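Local coordinates for glycosyl hydrolases family 31 family protein (Aspergillus niger, PDB 6DRU), which releases alpha-xylose from the non-reducing terminal glucose of xyloglucan oligosaccharides, as an alpha-xylosidase of glycoside hydrolase family 31, at residues Q156-N161 with Y638-Y643; T178-S183 with A506-G511. All blocks are in the same frame, centred on the assembly; numbering follows the deposited sequence.

Contact 1 (Q156-N161 with Y638-Y643); sequences QDHMIN and YTTQQY. With NAG (2-acetamido-2-deoxy-beta-D-glucopyranose), chain E.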
# COMPACT_ATOMS: atom_id res chain seq x y z
N GLN A 156 19.66 20.93 16.26
CA GLN A 156 21.06 21.25 16.54
C GLN A 156 21.81 21.37 15.22
O GLN A 156 22.57 20.49 14.82
CB GLN A 156 21.68 20.21 17.46
CG GLN A 156 20.95 20.04 18.78
CD GLN A 156 21.68 19.13 19.74
OE1 GLN A 156 21.15 18.09 20.14
NE2 GLN A 156 22.89 19.52 20.13
N ASP A 157 21.59 22.50 14.54
CA ASP A 157 22.23 22.77 13.27
C ASP A 157 23.14 23.99 13.29
O ASP A 157 23.84 24.23 12.30
CB ASP A 157 21.19 22.95 12.15
CG ASP A 157 20.18 24.04 12.46
OD1 ASP A 157 20.24 24.62 13.56
OD2 ASP A 157 19.33 24.33 11.58
N HIS A 158 23.14 24.77 14.38
CA HIS A 158 23.99 25.96 14.51
C HIS A 158 23.63 27.03 13.48
O HIS A 158 24.49 27.78 13.02
CB HIS A 158 25.48 25.59 14.41
CG HIS A 158 26.38 26.50 15.18
ND1 HIS A 158 27.63 26.11 15.62
CD2 HIS A 158 26.22 27.78 15.60
CE1 HIS A 158 28.20 27.11 16.27
NE2 HIS A 158 27.36 28.13 16.28
N MET A 159 22.35 27.10 13.10
CA MET A 159 21.87 28.05 12.11
C MET A 159 20.57 28.67 12.57
O MET A 159 19.73 28.01 13.19
CB MET A 159 21.64 27.37 10.75
CG MET A 159 22.78 26.50 10.26
SD MET A 159 22.34 25.54 8.80
CE MET A 159 22.25 26.84 7.58
N ILE A 160 20.40 29.96 12.27
CA ILE A 160 19.10 30.61 12.41
C ILE A 160 18.45 30.89 11.06
O ILE A 160 17.23 31.11 11.01
CB ILE A 160 19.20 31.92 13.23
CG1 ILE A 160 20.24 32.86 12.63
CG2 ILE A 160 19.49 31.61 14.69
CD1 ILE A 160 20.25 34.23 13.27
N ASN A 161 19.22 30.89 9.97
CA ASN A 161 18.67 30.96 8.61
C ASN A 161 18.56 29.53 8.08
O ASN A 161 19.58 28.89 7.79
CB ASN A 161 19.55 31.82 7.71
CG ASN A 161 19.02 31.91 6.29
OD1 ASN A 161 17.84 31.65 6.04
ND2 ASN A 161 19.89 32.27 5.36
N TYR A 638 28.01 35.91 15.18
CA TYR A 638 27.46 37.09 15.85
C TYR A 638 25.94 37.07 15.90
O TYR A 638 25.36 37.77 16.73
CB TYR A 638 27.94 38.36 15.15
CG TYR A 638 29.43 38.58 15.25
CD1 TYR A 638 30.09 38.40 16.46
CD2 TYR A 638 30.18 38.96 14.15
CE1 TYR A 638 31.46 38.60 16.56
CE2 TYR A 638 31.54 39.16 14.24
CZ TYR A 638 32.18 38.98 15.45
OH TYR A 638 33.54 39.18 15.54
N THR A 639 25.29 36.29 15.04
CA THR A 639 23.83 36.19 15.04
C THR A 639 23.31 34.84 15.52
O THR A 639 22.18 34.77 16.01
CB THR A 639 23.27 36.48 13.65
OG1 THR A 639 23.93 35.65 12.68
CG2 THR A 639 23.49 37.93 13.28
N THR A 640 24.10 33.77 15.39
CA THR A 640 23.70 32.46 15.89
C THR A 640 24.10 32.23 17.34
O THR A 640 23.63 31.25 17.94
CB THR A 640 24.30 31.35 15.01
OG1 THR A 640 25.73 31.33 15.16
CG2 THR A 640 23.95 31.58 13.55
N GLN A 641 24.94 33.09 17.92
CA GLN A 641 25.40 32.92 19.29
C GLN A 641 25.23 34.18 20.13
O GLN A 641 25.69 34.21 21.28
CB GLN A 641 26.86 32.46 19.32
CG GLN A 641 27.12 31.18 18.55
CD GLN A 641 28.58 30.75 18.60
OE1 GLN A 641 29.06 30.05 17.71
NE2 GLN A 641 29.28 31.18 19.64
N GLN A 642 24.60 35.23 19.60
CA GLN A 642 24.22 36.40 20.37
C GLN A 642 22.72 36.61 20.24
O GLN A 642 22.10 36.20 19.25
CB GLN A 642 24.94 37.67 19.90
CG GLN A 642 26.46 37.57 19.84
CD GLN A 642 27.10 38.88 19.40
OE1 GLN A 642 28.31 38.97 19.22
NE2 GLN A 642 26.27 39.92 19.24
N TYR A 643 22.13 37.26 21.25
CA TYR A 643 20.69 37.49 21.23
C TYR A 643 20.35 38.55 22.27
O TYR A 643 21.13 38.83 23.18
CB TYR A 643 19.91 36.21 21.51
CG TYR A 643 20.14 35.64 22.89
CD1 TYR A 643 21.23 34.82 23.15
CD2 TYR A 643 19.25 35.91 23.93
CE1 TYR A 643 21.44 34.29 24.41
CE2 TYR A 643 19.46 35.39 25.20
CZ TYR A 643 20.55 34.58 25.43
OH TYR A 643 20.76 34.06 26.69
C1 NAG E . 31.20 29.65 15.10
C2 NAG E . 31.94 28.76 16.08
C3 NAG E . 32.58 27.59 15.43
C4 NAG E . 31.60 26.87 14.54
C5 NAG E . 31.01 27.86 13.56
C6 NAG E . 30.03 27.15 12.65
C7 NAG E . 32.82 29.77 18.15
C8 NAG E . 33.86 30.59 18.87
N2 NAG E . 32.93 29.53 16.76
O3 NAG E . 33.09 26.74 16.43
O4 NAG E . 32.25 25.84 13.84
O5 NAG E . 30.36 28.87 14.28
O6 NAG E . 28.77 27.78 12.72
O7 NAG E . 31.87 29.31 18.77
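Thr639, in the last turn of helix 637-640, receives the tip of Ile160: CD1 lies 3.4 Å from Thr639 O and 3.8 Å from its CB, the two side chains crossing at about a right angle. The Thr639 hydroxyl is hydrogen-bonded to the carbonyls of Leu631 and Ser636. Thr640 points at the loop and fits between His158 and Ile160. Its methyl CG2 packs 4.0 Å from Ile160 CG1, while its OG1 sits beside the His158 ring, 3.6 Å from CD2 and near the ring plane. Gln641, just past the helix end, supplies the polar bond. His158 NE2 donates to Gln641 OE1 over 2.9 Å, with OE1 almost exactly in the imidazole plane, the donor tilted 26° from the Gln641 carbonyl plane and the hydrogen bond bent to 140° at the hydrogen; ring and amide are turned 36° apart. The extended Gln641 chain carries its amide to this edge, where OE1 also accepts from Asn637 ND2 and NE2 bonds weakly to the acetamide O7 of NAG (3.3 Å). NAG O6 stands 3.5 Å above the centre of one His158 face. Glycan and protein pack together where a loop between strands 149-151 and 166-168 meets the family 31 C-terminal domain.

Contact 2 (T178-S183 with A506-G511); sequences TPVFMS and AATGWG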
# COMPACT_ATOMS: atom_id res chain seq x y z
N THR A 178 8.67 21.75 13.41
CA THR A 178 7.35 22.39 13.47
C THR A 178 7.21 23.35 12.30
O THR A 178 7.96 24.33 12.20
CB THR A 178 7.17 23.12 14.80
OG1 THR A 178 7.33 22.19 15.88
CG2 THR A 178 5.78 23.73 14.88
N PRO A 179 6.25 23.13 11.40
CA PRO A 179 6.14 23.96 10.19
C PRO A 179 5.51 25.32 10.45
O PRO A 179 4.42 25.65 9.96
CB PRO A 179 5.29 23.08 9.27
CG PRO A 179 4.40 22.34 10.20
CD PRO A 179 5.21 22.09 11.45
N VAL A 180 6.19 26.14 11.25
CA VAL A 180 5.83 27.53 11.48
C VAL A 180 7.11 28.35 11.29
O VAL A 180 8.06 28.20 12.06
CB VAL A 180 5.25 27.76 12.88
CG1 VAL A 180 5.07 29.25 13.14
CG2 VAL A 180 3.93 27.03 13.04
N PHE A 181 7.13 29.19 10.26
CA PHE A 181 8.34 29.94 9.95
C PHE A 181 8.00 31.37 9.55
O PHE A 181 6.90 31.66 9.08
CB PHE A 181 9.16 29.27 8.83
CG PHE A 181 8.55 29.39 7.46
CD1 PHE A 181 8.90 30.44 6.62
CD2 PHE A 181 7.65 28.44 7.00
CE1 PHE A 181 8.35 30.54 5.35
CE2 PHE A 181 7.10 28.54 5.73
CZ PHE A 181 7.46 29.60 4.91
N MET A 182 8.97 32.26 9.76
CA MET A 182 8.91 33.63 9.28
C MET A 182 9.91 33.81 8.14
O MET A 182 10.99 33.21 8.15
CB MET A 182 9.23 34.64 10.39
CG MET A 182 8.30 34.60 11.58
SD MET A 182 8.74 35.88 12.78
CE MET A 182 10.47 35.53 13.05
N SER A 183 9.54 34.62 7.16
CA SER A 183 10.42 34.99 6.07
C SER A 183 10.77 36.47 6.18
O SER A 183 9.97 37.29 6.64
CB SER A 183 9.77 34.71 4.71
OG SER A 183 10.60 35.15 3.65
N ALA A 506 12.15 30.55 19.22
CA ALA A 506 11.47 31.83 19.41
C ALA A 506 10.71 32.23 18.15
O ALA A 506 9.59 32.76 18.24
CB ALA A 506 12.48 32.91 19.80
N ALA A 507 11.30 31.99 16.98
CA ALA A 507 10.61 32.31 15.73
C ALA A 507 9.45 31.37 15.45
O ALA A 507 8.56 31.72 14.67
CB ALA A 507 11.60 32.28 14.56
N THR A 508 9.43 30.19 16.07
CA THR A 508 8.31 29.27 15.94
C THR A 508 7.15 29.64 16.87
O THR A 508 6.03 29.16 16.66
CB THR A 508 8.77 27.84 16.23
OG1 THR A 508 10.03 27.61 15.58
CG2 THR A 508 7.76 26.82 15.71
N GLY A 509 7.39 30.51 17.85
CA GLY A 509 6.37 30.92 18.80
C GLY A 509 6.57 30.40 20.20
O GLY A 509 5.72 30.65 21.06
N TRP A 510 7.66 29.69 20.48
CA TRP A 510 7.91 29.10 21.78
C TRP A 510 8.82 30.02 22.59
O TRP A 510 9.95 30.30 22.18
CB TRP A 510 8.55 27.71 21.64
CG TRP A 510 7.80 26.78 20.75
CD1 TRP A 510 6.49 26.87 20.37
CD2 TRP A 510 8.31 25.60 20.11
NE1 TRP A 510 6.16 25.83 19.54
CE2 TRP A 510 7.26 25.04 19.37
CE3 TRP A 510 9.57 24.98 20.10
CZ2 TRP A 510 7.42 23.87 18.62
CZ3 TRP A 510 9.72 23.82 19.36
CH2 TRP A 510 8.66 23.28 18.63
N GLY A 511 8.33 30.49 23.73
CA GLY A 511 9.10 31.36 24.59
C GLY A 511 9.71 30.65 25.77
O GLY A 511 10.83 30.96 26.19
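Thr178 meets Thr508 and Trp510, at and just past the end of helix 492-508, with all three of its side-chain heavy atoms. Its CB lies 3.9 Å from Thr508 CG2 and equally far from Trp510 CZ2. From there CG2, anti to the backbone N, reaches Thr508 CG2 at 3.8 Å, methyl against methyl. The other branch, OG1, comes to the edge of the indole near its plane, 3.2 Å from Trp510 CZ2 and as close to CH2; its polar partner is the carbonyl of Ile176, through a weak bond. The methyl of Thr508 also rests over one face of the same indole, offset toward the rim, so the two threonines approach Trp510 from different sides. The helix ends here in a Schellman motif, with Gly509 at positive phi (110°); beyond it the Trp510 side chain reaches back, bringing the CZ2-CH2 edge of its indole to the strand. Strand 176-183 belongs to the mixed N-terminal sheet, and the contact packs that sheet against a helix of the TIM-barrel domain. Further along the strand, Val180 CG1 lies 3.6 Å from Thr508 O, and Val180 CB lies 3.9 Å from Thr508 CG2. The Thr508 hydroxyl bonds to Ser504 O and Gly153 N. Met182, its chain bent at chi3 (-54°), places CE 3.8 Å from Ala507 CB; the same side chain also touches Tyr228, Leu231 and Gln232 of helix 228-239.

How the contacts relate
Both contacts are buried and both involve helix 492-508: contact 2 uses its C-terminal end, whereas in contact 1 His158 and Gln641 touch Val497 and Ala496 nearer its start. Their centres lie about 14 Å apart and their nearest atoms about 7 Å, contact 2 being nested in sequence inside contact 1. Contact 2 lies nearer the chain centre, its own centre about 8 Å away against about 15 Å for contact 1, and joins sheet to barrel mainly through methyl groups and an indole. Contact 1 joins a loop to the C-terminal domain, combining apolar packing with a histidine-glutamine bond and a glycan; Asp157 and Met159 of its loop pack on Leu204 and Thr203 of the second subunit.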